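Local coordinates for protein aspartate-semialdehyde dehydrogenase (Thermus thermophilus, PDB 2YV3) that probably catalyses the NADPH-dependent reductive dephosphorylation of L-aspartyl-4-phosphate to L-aspartate-semialdehyde, a shared step in lysine, methionine and threonine biosynthesis, at residues G72-K77 and V88-S93; W95-W100 and V210-H215; P193-F198 and T204-K209. One frame throughout, in Å; residues are numbered along the deposited sequence.

In the fold
Together the three contacts lead from the NAD-binding domain to the dimerisation domain. Contact 1 lies wholly in the first, contact 3 wholly in the second, and contact 2 joins W95-W100 of the first to helix 205-219 of the second. Contact 2 is intermediate, its centre about 14 Å from that of contact 1 and about 15 Å from that of contact 3, whereas the centres of contacts 1 and 3 are about 20 Å apart. A probable hydrogen bond of 3.1 Å from W95 NE1 to S74 O links contacts 2 and 1; contacts 2 and 3 share helix 205-219. R96, predicted to bind phosphate, has its side chain about 7 Å from that of C125, the predicted acyl-thioester nucleophile.

Contact 1. Residues G72-K77 and V88-S93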
ATOM      1  N   GLY A  72       5.322  17.128  23.781  1.00 49.37           N
ATOM      2  CA  GLY A  72       6.031  18.213  24.421  1.00 41.04           C
ATOM      3  C   GLY A  72       5.294  18.513  25.700  1.00 40.96           C
ATOM      4  O   GLY A  72       5.826  18.322  26.788  1.00 50.71           O
ATOM      5  N   ILE A  73       4.046  18.939  25.565  1.00 39.05           N
ATOM      6  CA  ILE A  73       3.231  19.280  26.724  1.00 39.66           C
ATOM      7  C   ILE A  73       2.894  18.081  27.607  1.00 31.12           C
ATOM      8  O   ILE A  73       2.964  18.158  28.823  1.00 27.89           O
ATOM      9  CB  ILE A  73       1.917  19.959  26.285  1.00 43.49           C
ATOM     10  CG1 ILE A  73       2.175  20.887  25.088  1.00 43.03           C
ATOM     11  CG2 ILE A  73       1.355  20.757  27.447  1.00 48.34           C
ATOM     12  CD1 ILE A  73       0.923  21.502  24.476  1.00 34.70           C
ATOM     13  N   SER A  74       2.531  16.966  26.998  1.00 27.73           N
ATOM     14  CA  SER A  74       2.184  15.788  27.785  1.00 37.14           C
ATOM     15  C   SER A  74       3.320  15.267  28.633  1.00 37.45           C
ATOM     16  O   SER A  74       3.114  14.906  29.790  1.00 40.41           O
ATOM     17  CB  SER A  74       1.711  14.654  26.896  1.00 35.40           C
ATOM     18  OG  SER A  74       1.653  13.471  27.661  1.00 33.74           O
ATOM     19  N   ARG A  75       4.513  15.195  28.052  1.00 36.91           N
ATOM     20  CA  ARG A  75       5.662  14.710  28.801  1.00 37.32           C
ATOM     21  C   ARG A  75       5.789  15.646  29.993  1.00 34.08           C
ATOM     22  O   ARG A  75       6.079  15.223  31.114  1.00 37.12           O
ATOM     23  CB  ARG A  75       6.929  14.776  27.942  1.00 40.56           C
ATOM     24  CG  ARG A  75       7.934  13.660  28.193  1.00 35.11           C
ATOM     25  CD  ARG A  75       7.459  12.310  27.618  1.00 57.46           C
ATOM     26  NE  ARG A  75       8.009  11.995  26.286  1.00 61.02           N
ATOM     27  CZ  ARG A  75       7.660  12.599  25.148  1.00 66.96           C
ATOM     28  NH1 ARG A  75       6.749  13.561  25.152  1.00 71.95           N
ATOM     29  NH2 ARG A  75       8.234  12.255  24.001  1.00 58.61           N
ATOM     30  N   ALA A  76       5.506  16.919  29.729  1.00 35.31           N
ATOM     31  CA  ALA A  76       5.591  17.992  30.716  1.00 38.81           C
ATOM     32  C   ALA A  76       4.450  18.122  31.748  1.00 37.50           C
ATOM     33  O   ALA A  76       4.702  18.535  32.884  1.00 32.43           O
ATOM     34  CB  ALA A  76       5.769  19.325  29.984  1.00 33.07           C
ATOM     35  N   LYS A  77       3.219  17.766  31.373  1.00 36.53           N
ATOM     36  CA  LYS A  77       2.070  17.914  32.278  1.00 37.70           C
ATOM     37  C   LYS A  77       1.409  16.673  32.876  1.00 37.80           C
ATOM     38  O   LYS A  77       0.740  16.775  33.898  1.00 45.54           O
ATOM     39  CB  LYS A  77       0.959  18.724  31.598  1.00 43.73           C
ATOM     40  CG  LYS A  77       1.410  20.003  30.915  1.00 45.14           C
ATOM     41  CD  LYS A  77       2.058  20.961  31.886  1.00 39.78           C
ATOM     42  CE  LYS A  77       2.559  22.144  31.134  1.00 35.94           C
ATOM     43  NZ  LYS A  77       3.156  21.629  29.876  1.00 53.19           N
ATOM     44  N   VAL A  88      -5.789  10.796  33.496  1.00 23.95           N
ATOM     45  CA  VAL A  88      -5.183  11.243  32.249  1.00 25.68           C
ATOM     46  C   VAL A  88      -5.019  10.202  31.147  1.00 30.19           C
ATOM     47  O   VAL A  88      -4.323   9.196  31.300  1.00 30.17           O
ATOM     48  CB  VAL A  88      -3.798  11.893  32.479  1.00 25.31           C
ATOM     49  CG1 VAL A  88      -3.343  12.586  31.200  1.00 22.86           C
ATOM     50  CG2 VAL A  88      -3.853  12.871  33.650  1.00 28.09           C
ATOM     51  N   VAL A  89      -5.685  10.476  30.031  1.00 31.27           N
ATOM     52  CA  VAL A  89      -5.630   9.645  28.850  1.00 22.83           C
ATOM     53  C   VAL A  89      -4.916  10.511  27.820  1.00 28.39           C
ATOM     54  O   VAL A  89      -5.400  11.588  27.440  1.00 23.08           O
ATOM     55  CB  VAL A  89      -7.037   9.291  28.346  1.00 17.93           C
ATOM     56  CG1 VAL A  89      -6.950   8.176  27.341  1.00 27.11           C
ATOM     57  CG2 VAL A  89      -7.919   8.881  29.511  1.00 11.67           C
ATOM     58  N   ASP A  90      -3.756  10.041  27.378  1.00 26.41           N
ATOM     59  CA  ASP A  90      -2.966  10.775  26.412  1.00 29.30           C
ATOM     60  C   ASP A  90      -2.826  10.021  25.087  1.00 32.45           C
ATOM     61  O   ASP A  90      -2.452   8.851  25.080  1.00 36.01           O
ATOM     62  CB  ASP A  90      -1.590  11.050  27.023  1.00 29.41           C
ATOM     63  CG  ASP A  90      -0.647  11.749  26.063  1.00 47.64           C
ATOM     64  OD1 ASP A  90      -0.966  12.870  25.607  1.00 60.93           O
ATOM     65  OD2 ASP A  90       0.427  11.180  25.762  1.00 51.13           O
ATOM     66  N   ASN A  91      -3.133  10.689  23.974  1.00 28.55           N
ATOM     67  CA  ASN A  91      -2.996  10.075  22.651  1.00 32.04           C
ATOM     68  C   ASN A  91      -1.589  10.275  22.089  1.00 31.08           C
ATOM     69  O   ASN A  91      -1.295   9.885  20.956  1.00 27.31           O
ATOM     70  CB  ASN A  91      -3.989  10.663  21.640  1.00 35.56           C
ATOM     71  CG  ASN A  91      -3.768  10.115  20.223  1.00 35.21           C
ATOM     72  OD1 ASN A  91      -3.920   8.916  19.974  1.00 30.77           O
ATOM     73  ND2 ASN A  91      -3.392  10.991  19.297  1.00 27.67           N
ATOM     74  N   SER A  92      -0.718  10.898  22.867  1.00 27.16           N
ATOM     75  CA  SER A  92       0.635  11.136  22.395  1.00 25.91           C
ATOM     76  C   SER A  92       1.486   9.956  22.788  1.00 23.03           C
ATOM     77  O   SER A  92       1.022   9.049  23.480  1.00 26.14           O
ATOM     78  CB  SER A  92       1.220  12.403  23.026  1.00 27.49           C
ATOM     79  OG  SER A  92       1.895  12.107  24.234  1.00 14.09           O
ATOM     80  N   SER A  93       2.730   9.972  22.330  1.00 28.81           N
ATOM     81  CA  SER A  93       3.677   8.917  22.665  1.00 37.41           C
ATOM     82  C   SER A  93       4.678   9.601  23.571  1.00 38.58           C
ATOM     83  O   SER A  93       5.698  10.131  23.113  1.00 46.95           O
ATOM     84  CB  SER A  93       4.382   8.382  21.419  1.00 30.26           C
ATOM     85  OG  SER A  93       4.995   7.148  21.734  1.00 38.68           O
TER
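S74 and S92 mark the closest backbone approach, their CA atoms 7.3 Å apart; the next pair along, R75 and S93, stands at 8.7 Å between CA atoms. G72-K77 is an interior piece of helix 70-83, whereas V88-S93 is strand only as far as D90 and then runs on as loop. The helix therefore meets the C-terminal end of the strand and the loop that leaves it. S74 carries the centre of the contact. Its hydroxyl lies opposite the backbone N about the first side-chain bond (chi1 168°), which directs OG at the D90 carboxylate, with S74 OG 3.2 Å from D90 OD2. Beside this pair, S74 CB packs against S92 OG at 3.7 Å. R75 reaches across at the edge by bending its chain at chi2 and chi3, so that S93 O lies over one guanidinium face, near the rim and 3.4 Å above the plane. The angle at R75 NH2 is too poor for a hydrogen bond, leaving a polar contact over the face. The S93 hydroxyl has its own partner in Y97 OH. Strand 64-67, helix 70-83 and strand 87-90 form a beta-alpha-beta unit of the Rossmann-type nucleotide-binding fold, and the contact closes that unit where the second strand gives way to loop.

Contact 2. Residues W95-W100 and V210-H215; sequences WRYEPW and VVWETH
R96 and E213 meet through a salt bridge, R96 NH1 to E213 OE1 at 3.1 Å, in which the oxygen sits over one face of the guanidinium. The two flat groups are turned 69° from each other, and OE1 stands off the guanidinium plane, away from the directions of its N-H bonds, so the attraction is one of charge. Beside it, W212 turns the edge of its six-membered ring toward the face of the Y97 ring, a T-shaped pair with centroids 5.9 Å apart and planes at 76°. The aliphatic part of R96 also braces this tyrosine, R96 CB lying 3.6 Å above the centre of the Y97 ring. E213 stays extended beyond CG, which carries its carboxylate from the helix across to R96. In the second shell, R96 NE donates to N122 O, E213 OE2 is bonded to T127 OG1, and Y97 OH to S93 OG, so each polar end has a partner beyond the two segments. R96 is predicted to bind phosphate, and K209 NZ close to NH1 is consistent with a pocket for an anion. On the dimerisation-domain side, V210, V211 and T214 of helix 205-219 pack on I225 of strand 224-228; on the other, W95 rests on helix 70-83.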
ATOM      1  N   TRP A  95       4.141   8.673  27.325  1.00 25.75           N
ATOM      2  CA  TRP A  95       4.067   7.735  28.437  1.00 20.78           C
ATOM      3  C   TRP A  95       3.789   6.276  28.021  1.00 23.95           C
ATOM      4  O   TRP A  95       3.743   5.389  28.871  1.00 22.09           O
ATOM      5  CB  TRP A  95       2.990   8.197  29.417  1.00 23.29           C
ATOM      6  CG  TRP A  95       3.131   9.619  29.795  1.00 20.82           C
ATOM      7  CD1 TRP A  95       2.408  10.673  29.315  1.00 25.01           C
ATOM      8  CD2 TRP A  95       4.085  10.168  30.703  1.00 19.16           C
ATOM      9  NE1 TRP A  95       2.856  11.840  29.866  1.00  8.61           N
ATOM     10  CE2 TRP A  95       3.887  11.562  30.724  1.00 20.46           C
ATOM     11  CE3 TRP A  95       5.094   9.615  31.504  1.00 26.75           C
ATOM     12  CZ2 TRP A  95       4.657  12.420  31.513  1.00 27.10           C
ATOM     13  CZ3 TRP A  95       5.864  10.470  32.292  1.00 31.78           C
ATOM     14  CH2 TRP A  95       5.636  11.860  32.287  1.00 25.53           C
ATOM     15  N   ARG A  96       3.611   6.045  26.718  1.00 23.28           N
ATOM     16  CA  ARG A  96       3.326   4.715  26.171  1.00 22.25           C
ATOM     17  C   ARG A  96       4.296   3.622  26.575  1.00 17.54           C
ATOM     18  O   ARG A  96       3.894   2.571  27.054  1.00 24.32           O
ATOM     19  CB  ARG A  96       3.319   4.749  24.648  1.00 32.25           C
ATOM     20  CG  ARG A  96       2.064   5.250  23.986  1.00 25.15           C
ATOM     21  CD  ARG A  96       2.306   5.251  22.489  1.00 28.87           C
ATOM     22  NE  ARG A  96       1.328   6.044  21.757  1.00 37.63           N
ATOM     23  CZ  ARG A  96       1.486   6.413  20.495  1.00 37.94           C
ATOM     24  NH1 ARG A  96       2.581   6.052  19.842  1.00 32.79           N
ATOM     25  NH2 ARG A  96       0.573   7.161  19.894  1.00 44.32           N
ATOM     26  N   TYR A  97       5.578   3.866  26.356  1.00 22.59           N
ATOM     27  CA  TYR A  97       6.595   2.877  26.669  1.00 22.46           C
ATOM     28  C   TYR A  97       7.117   3.032  28.067  1.00 20.93           C
ATOM     29  O   TYR A  97       8.299   2.884  28.302  1.00 25.23           O
ATOM     30  CB  TYR A  97       7.732   2.987  25.654  1.00 25.76           C
ATOM     31  CG  TYR A  97       7.194   3.361  24.295  1.00 35.45           C
ATOM     32  CD1 TYR A  97       6.296   2.523  23.628  1.00 17.11           C
ATOM     33  CD2 TYR A  97       7.454   4.616  23.745  1.00 30.49           C
ATOM     34  CE1 TYR A  97       5.665   2.928  22.468  1.00 21.95           C
ATOM     35  CE2 TYR A  97       6.820   5.027  22.577  1.00 38.19           C
ATOM     36  CZ  TYR A  97       5.927   4.173  21.949  1.00 23.52           C
ATOM     37  OH  TYR A  97       5.308   4.565  20.794  1.00 35.80           O
ATOM     38  N   GLU A  98       6.233   3.324  29.009  1.00 31.84           N
ATOM     39  CA  GLU A  98       6.666   3.482  30.389  1.00 30.00           C
ATOM     40  C   GLU A  98       5.981   2.439  31.286  1.00 30.36           C
ATOM     41  O   GLU A  98       4.759   2.354  31.327  1.00 29.11           O
ATOM     42  CB  GLU A  98       6.369   4.907  30.860  1.00 35.88           C
ATOM     43  CG  GLU A  98       6.403   5.975  29.743  1.00 45.22           C
ATOM     44  CD  GLU A  98       7.698   6.009  28.893  1.00 47.12           C
ATOM     45  OE1 GLU A  98       8.811   6.057  29.470  1.00 39.03           O
ATOM     46  OE2 GLU A  98       7.595   6.008  27.639  1.00 33.82           O
ATOM     47  N   PRO A  99       6.781   1.620  31.997  1.00 36.48           N
ATOM     48  CA  PRO A  99       6.431   0.532  32.928  1.00 40.24           C
ATOM     49  C   PRO A  99       5.302   0.765  33.957  1.00 43.83           C
ATOM     50  O   PRO A  99       4.790  -0.181  34.562  1.00 34.00           O
ATOM     51  CB  PRO A  99       7.761   0.242  33.614  1.00 42.49           C
ATOM     52  CG  PRO A  99       8.744   0.494  32.523  1.00 40.19           C
ATOM     53  CD  PRO A  99       8.246   1.769  31.907  1.00 37.14           C
ATOM     54  N   TRP A 100       4.903   2.013  34.156  1.00 48.26           N
ATOM     55  CA  TRP A 100       3.861   2.290  35.134  1.00 44.87           C
ATOM     56  C   TRP A 100       2.541   2.701  34.486  1.00 42.39           C
ATOM     57  O   TRP A 100       1.533   2.867  35.181  1.00 42.55           O
ATOM     58  CB  TRP A 100       4.351   3.389  36.101  1.00 39.54           C
ATOM     59  CG  TRP A 100       4.131   4.816  35.634  1.00 36.54           C
ATOM     60  CD1 TRP A 100       2.933   5.463  35.511  1.00 35.86           C
ATOM     61  CD2 TRP A 100       5.140   5.790  35.333  1.00 33.60           C
ATOM     62  NE1 TRP A 100       3.136   6.779  35.164  1.00 26.43           N
ATOM     63  CE2 TRP A 100       4.481   7.005  35.047  1.00 23.81           C
ATOM     64  CE3 TRP A 100       6.541   5.756  35.279  1.00 41.13           C
ATOM     65  CZ2 TRP A 100       5.166   8.169  34.719  1.00 29.67           C
ATOM     66  CZ3 TRP A 100       7.227   6.920  34.951  1.00 29.05           C
ATOM     67  CH2 TRP A 100       6.536   8.108  34.675  1.00 35.06           C
ATOM     68  N   VAL A 210       4.263  -0.685  15.687  1.00 24.04           N
ATOM     69  CA  VAL A 210       3.398  -1.827  15.400  1.00 16.95           C
ATOM     70  C   VAL A 210       3.845  -2.999  16.251  1.00 21.18           C
ATOM     71  O   VAL A 210       3.061  -3.893  16.535  1.00 28.67           O
ATOM     72  CB  VAL A 210       3.452  -2.249  13.895  1.00 30.03           C
ATOM     73  CG1 VAL A 210       2.586  -3.491  13.652  1.00  1.26           C
ATOM     74  CG2 VAL A 210       2.991  -1.092  13.005  1.00 16.06           C
ATOM     75  N   VAL A 211       5.110  -2.978  16.669  1.00 30.44           N
ATOM     76  CA  VAL A 211       5.691  -4.037  17.497  1.00 21.30           C
ATOM     77  C   VAL A 211       5.673  -3.754  19.007  1.00 23.22           C
ATOM     78  O   VAL A 211       5.001  -4.457  19.759  1.00 30.27           O
ATOM     79  CB  VAL A 211       7.147  -4.312  17.098  1.00 25.54           C
ATOM     80  CG1 VAL A 211       7.585  -5.661  17.656  1.00 10.49           C
ATOM     81  CG2 VAL A 211       7.294  -4.259  15.588  1.00 14.13           C
ATOM     82  N   TRP A 212       6.415  -2.741  19.454  1.00 20.20           N
ATOM     83  CA  TRP A 212       6.467  -2.408  20.884  1.00 27.70           C
ATOM     84  C   TRP A 212       5.077  -2.220  21.510  1.00 33.61           C
ATOM     85  O   TRP A 212       4.849  -2.557  22.675  1.00 33.02           O
ATOM     86  CB  TRP A 212       7.277  -1.129  21.118  1.00 21.16           C
ATOM     87  CG  TRP A 212       8.646  -1.137  20.510  1.00 24.15           C
ATOM     88  CD1 TRP A 212       9.439  -2.225  20.274  1.00 25.59           C
ATOM     89  CD2 TRP A 212       9.404   0.007  20.099  1.00 23.56           C
ATOM     90  NE1 TRP A 212      10.641  -1.825  19.737  1.00 24.53           N
ATOM     91  CE2 TRP A 212      10.644  -0.459  19.619  1.00 16.80           C
ATOM     92  CE3 TRP A 212       9.152   1.388  20.090  1.00 18.12           C
ATOM     93  CZ2 TRP A 212      11.629   0.397  19.139  1.00 22.21           C
ATOM     94  CZ3 TRP A 212      10.130   2.239  19.617  1.00 22.09           C
ATOM     95  CH2 TRP A 212      11.354   1.744  19.147  1.00 21.28           C
ATOM     96  N   GLU A 213       4.147  -1.665  20.745  1.00 27.43           N
ATOM     97  CA  GLU A 213       2.813  -1.467  21.271  1.00 30.67           C
ATOM     98  C   GLU A 213       2.072  -2.791  21.359  1.00 33.32           C
ATOM     99  O   GLU A 213       1.360  -3.032  22.337  1.00 35.17           O
ATOM    100  CB  GLU A 213       2.038  -0.473  20.409  1.00 27.55           C
ATOM    101  CG  GLU A 213       2.453   0.967  20.644  1.00 26.66           C
ATOM    102  CD  GLU A 213       1.746   1.913  19.714  1.00 39.38           C
ATOM    103  OE1 GLU A 213       1.728   3.127  20.011  1.00 37.30           O
ATOM    104  OE2 GLU A 213       1.218   1.439  18.678  1.00 40.98           O
ATOM    105  N   THR A 214       2.241  -3.644  20.348  1.00 26.50           N
ATOM    106  CA  THR A 214       1.591  -4.956  20.332  1.00 26.59           C
ATOM    107  C   THR A 214       2.148  -5.829  21.471  1.00 25.44           C
ATOM    108  O   THR A 214       1.406  -6.386  22.287  1.00 10.58           O
ATOM    109  CB  THR A 214       1.834  -5.696  18.984  1.00 32.89           C
ATOM    110  OG1 THR A 214       1.300  -4.925  17.897  1.00 22.52           O
ATOM    111  CG2 THR A 214       1.164  -7.059  18.997  1.00 31.22           C
ATOM    112  N   HIS A 215       3.470  -5.927  21.521  1.00 18.59           N
ATOM    113  CA  HIS A 215       4.147  -6.713  22.534  1.00 20.59           C
ATOM    114  C   HIS A 215       3.692  -6.370  23.954  1.00 28.36           C
ATOM    115  O   HIS A 215       3.810  -7.193  24.866  1.00 38.32           O
ATOM    116  CB  HIS A 215       5.650  -6.520  22.393  1.00 30.29           C
ATOM    117  CG  HIS A 215       6.259  -7.305  21.271  1.00 32.85           C
ATOM    118  ND1 HIS A 215       7.615  -7.298  21.010  1.00 38.21           N
ATOM    119  CD2 HIS A 215       5.710  -8.175  20.391  1.00 29.29           C
ATOM    120  CE1 HIS A 215       7.874  -8.138  20.022  1.00 38.60           C
ATOM    121  NE2 HIS A 215       6.735  -8.683  19.628  1.00 26.90           N
TER

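Contact 3. Residues P193-F198 and T204-K209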
ATOM      1  N   PRO A 193       7.501   5.647   1.221  1.00 19.06           N
ATOM      2  CA  PRO A 193       7.777   4.530   2.132  1.00 17.48           C
ATOM      3  C   PRO A 193       8.533   5.083   3.346  1.00 21.82           C
ATOM      4  O   PRO A 193       9.556   4.565   3.772  1.00 11.80           O
ATOM      5  CB  PRO A 193       8.621   3.605   1.270  1.00  9.31           C
ATOM      6  CG  PRO A 193       9.398   4.573   0.454  1.00 14.71           C
ATOM      7  CD  PRO A 193       8.381   5.587   0.042  1.00  9.73           C
ATOM      8  N   HIS A 194       7.992   6.153   3.902  1.00 21.13           N
ATOM      9  CA  HIS A 194       8.617   6.804   5.024  1.00 29.12           C
ATOM     10  C   HIS A 194       7.581   7.515   5.893  1.00 30.82           C
ATOM     11  O   HIS A 194       7.051   8.550   5.519  1.00 37.28           O
ATOM     12  CB  HIS A 194       9.648   7.796   4.473  1.00 32.54           C
ATOM     13  CG  HIS A 194      10.442   8.511   5.522  1.00 30.21           C
ATOM     14  ND1 HIS A 194      11.470   9.373   5.207  1.00 32.31           N
ATOM     15  CD2 HIS A 194      10.338   8.527   6.872  1.00 21.41           C
ATOM     16  CE1 HIS A 194      11.962   9.893   6.318  1.00 34.51           C
ATOM     17  NE2 HIS A 194      11.292   9.395   7.343  1.00 26.97           N
ATOM     18  N   ILE A 195       7.269   6.957   7.054  1.00 35.05           N
ATOM     19  CA  ILE A 195       6.306   7.626   7.909  1.00 36.45           C
ATOM     20  C   ILE A 195       6.995   8.383   9.027  1.00 35.88           C
ATOM     21  O   ILE A 195       6.836   9.598   9.125  1.00 31.13           O
ATOM     22  CB  ILE A 195       5.261   6.649   8.495  1.00 45.73           C
ATOM     23  CG1 ILE A 195       4.277   6.220   7.394  1.00 33.57           C
ATOM     24  CG2 ILE A 195       4.499   7.320   9.651  1.00 46.40           C
ATOM     25  CD1 ILE A 195       3.449   7.359   6.803  1.00 22.72           C
ATOM     26  N   ASP A 196       7.784   7.703   9.853  1.00 34.87           N
ATOM     27  CA  ASP A 196       8.438   8.429  10.946  1.00 46.55           C
ATOM     28  C   ASP A 196       9.965   8.583  10.950  1.00 41.30           C
ATOM     29  O   ASP A 196      10.577   8.883   9.922  1.00 43.63           O
ATOM     30  CB  ASP A 196       7.991   7.864  12.294  1.00 48.07           C
ATOM     31  CG  ASP A 196       7.759   8.949  13.300  1.00 45.47           C
ATOM     32  OD1 ASP A 196       7.079   9.921  12.923  1.00 48.51           O
ATOM     33  OD2 ASP A 196       8.244   8.843  14.444  1.00 47.16           O
ATOM     34  N   ALA A 197      10.569   8.399  12.123  1.00 37.76           N
ATOM     35  CA  ALA A 197      12.017   8.543  12.289  1.00 33.74           C
ATOM     36  C   ALA A 197      12.755   7.222  12.088  1.00 31.98           C
ATOM     37  O   ALA A 197      12.355   6.203  12.628  1.00 32.25           O
ATOM     38  CB  ALA A 197      12.316   9.101  13.682  1.00 28.52           C
ATOM     39  N   PHE A 198      13.833   7.249  11.314  1.00 32.96           N
ATOM     40  CA  PHE A 198      14.615   6.048  11.048  1.00 27.51           C
ATOM     41  C   PHE A 198      15.473   5.704  12.226  1.00 24.46           C
ATOM     42  O   PHE A 198      16.188   6.547  12.744  1.00 28.32           O
ATOM     43  CB  PHE A 198      15.512   6.232   9.812  1.00 22.37           C
ATOM     44  CG  PHE A 198      14.775   6.124   8.517  1.00 14.01           C
ATOM     45  CD1 PHE A 198      14.497   4.886   7.969  1.00 16.46           C
ATOM     46  CD2 PHE A 198      14.291   7.256   7.888  1.00  3.02           C
ATOM     47  CE1 PHE A 198      13.734   4.773   6.803  1.00 19.45           C
ATOM     48  CE2 PHE A 198      13.538   7.158   6.732  1.00 14.13           C
ATOM     49  CZ  PHE A 198      13.254   5.910   6.187  1.00 20.39           C
ATOM     50  N   THR A 204      11.267   2.594  10.817  1.00 25.68           N
ATOM     51  CA  THR A 204      10.951   3.950  11.250  1.00 28.21           C
ATOM     52  C   THR A 204      10.236   3.835  12.590  1.00 25.99           C
ATOM     53  O   THR A 204       9.734   2.762  12.937  1.00 30.64           O
ATOM     54  CB  THR A 204      10.027   4.675  10.231  1.00 29.67           C
ATOM     55  OG1 THR A 204       8.698   4.136  10.298  1.00 16.29           O
ATOM     56  CG2 THR A 204      10.580   4.514   8.812  1.00 18.65           C
ATOM     57  N   ARG A 205      10.198   4.925  13.346  1.00 28.15           N
ATOM     58  CA  ARG A 205       9.537   4.905  14.647  1.00 28.15           C
ATOM     59  C   ARG A 205       8.114   4.406  14.476  1.00 23.15           C
ATOM     60  O   ARG A 205       7.607   3.697  15.324  1.00 32.78           O
ATOM     61  CB  ARG A 205       9.541   6.304  15.287  1.00 40.43           C
ATOM     62  CG  ARG A 205       8.579   6.473  16.468  1.00 43.52           C
ATOM     63  CD  ARG A 205       9.273   6.948  17.754  1.00 51.28           C
ATOM     64  NE  ARG A 205       8.296   7.253  18.806  1.00 53.43           N
ATOM     65  CZ  ARG A 205       8.599   7.559  20.068  1.00 48.01           C
ATOM     66  NH1 ARG A 205       9.864   7.608  20.464  1.00 51.21           N
ATOM     67  NH2 ARG A 205       7.631   7.801  20.942  1.00 42.61           N
ATOM     68  N   GLU A 206       7.475   4.771  13.373  1.00 27.29           N
ATOM     69  CA  GLU A 206       6.108   4.326  13.118  1.00 30.91           C
ATOM     70  C   GLU A 206       6.079   2.800  13.024  1.00 27.49           C
ATOM     71  O   GLU A 206       5.378   2.137  13.775  1.00 33.97           O
ATOM     72  CB  GLU A 206       5.590   4.930  11.814  1.00 35.15           C
ATOM     73  CG  GLU A 206       4.106   4.786  11.618  1.00 20.96           C
ATOM     74  CD  GLU A 206       3.289   5.779  12.429  1.00 41.65           C
ATOM     75  OE1 GLU A 206       3.842   6.496  13.312  1.00 40.26           O
ATOM     76  OE2 GLU A 206       2.067   5.835  12.180  1.00 42.38           O
ATOM     77  N   GLU A 207       6.849   2.251  12.094  1.00 29.89           N
ATOM     78  CA  GLU A 207       6.932   0.809  11.916  1.00 27.20           C
ATOM     79  C   GLU A 207       7.168   0.122  13.256  1.00 28.49           C
ATOM     80  O   GLU A 207       6.423  -0.787  13.632  1.00 18.58           O
ATOM     81  CB  GLU A 207       8.077   0.458  10.955  1.00 22.45           C
ATOM     82  CG  GLU A 207       7.824   0.927   9.545  1.00 27.18           C
ATOM     83  CD  GLU A 207       9.019   0.784   8.627  1.00 25.48           C
ATOM     84  OE1 GLU A 207      10.045   1.451   8.862  1.00 41.51           O
ATOM     85  OE2 GLU A 207       8.933   0.004   7.661  1.00 34.45           O
ATOM     86  N   MET A 208       8.201   0.581  13.969  1.00 26.68           N
ATOM     87  CA  MET A 208       8.593   0.018  15.259  1.00 23.77           C
ATOM     88  C   MET A 208       7.523  -0.038  16.339  1.00 29.94           C
ATOM     89  O   MET A 208       7.592  -0.861  17.260  1.00 32.07           O
ATOM     90  CB  MET A 208       9.825   0.747  15.785  1.00 25.28           C
ATOM     91  CG  MET A 208      11.098   0.220  15.156  1.00 19.61           C
ATOM     92  SD  MET A 208      10.931  -1.574  14.958  1.00 27.87           S
ATOM     93  CE  MET A 208      11.074  -2.149  16.636  1.00 20.49           C
ATOM     94  N   LYS A 209       6.526   0.828  16.203  1.00 27.19           N
ATOM     95  CA  LYS A 209       5.421   0.900  17.137  1.00 16.48           C
ATOM     96  C   LYS A 209       4.499  -0.295  16.944  1.00 21.22           C
ATOM     97  O   LYS A 209       4.027  -0.874  17.925  1.00 22.27           O
ATOM     98  CB  LYS A 209       4.679   2.218  16.924  1.00 17.31           C
ATOM     99  CG  LYS A 209       5.552   3.402  17.302  1.00 15.19           C
ATOM    100  CD  LYS A 209       5.159   4.701  16.606  1.00 41.70           C
ATOM    101  CE  LYS A 209       3.852   5.287  17.131  1.00 47.42           C
ATOM    102  NZ  LYS A 209       3.577   6.629  16.536  1.00 39.39           N
TER
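A197 O accepts a hydrogen bond of 2.6 Å from R205 N, at the start of helix 205-219, and T204 CA makes a further CA-H...O contact with it at 3.0 Å. T204 is the N-cap, and with E207 it forms a capping box. E207 N donates almost straight to T204 OG1 (3.2 Å, 176°), while T204 N returns a bond of 2.6 Å to E207 OE1, met on the anti side of the carboxylate. The threonine's chi1 of 73° sets OG1 for this cap and leaves CG2 to lie over the F198 ring, a CH-pi contact with CG2 4.0 Å from the ring centroid and 21° off its normal. D196 runs alongside R205, its carboxylate beside the arginine's CB and CG, yet D196 OD2 stays 4.6 Å from R205 NE and no salt bridge forms. I195 CG2 lies against CB, CG and CD of E206, whose OE1 receives K209 NZ from above the carboxylate plane in a salt bridge of 3.2 Å. Replacing E206 by an alanine is likely to leave K209 NZ without this charged mate and to open a gap beside I195 CG2. E206 also packs on C125 and T126 at the start of helix 125-141, whereas E207 is salt-bridged to R292, on strand 288-295 of the second subunit.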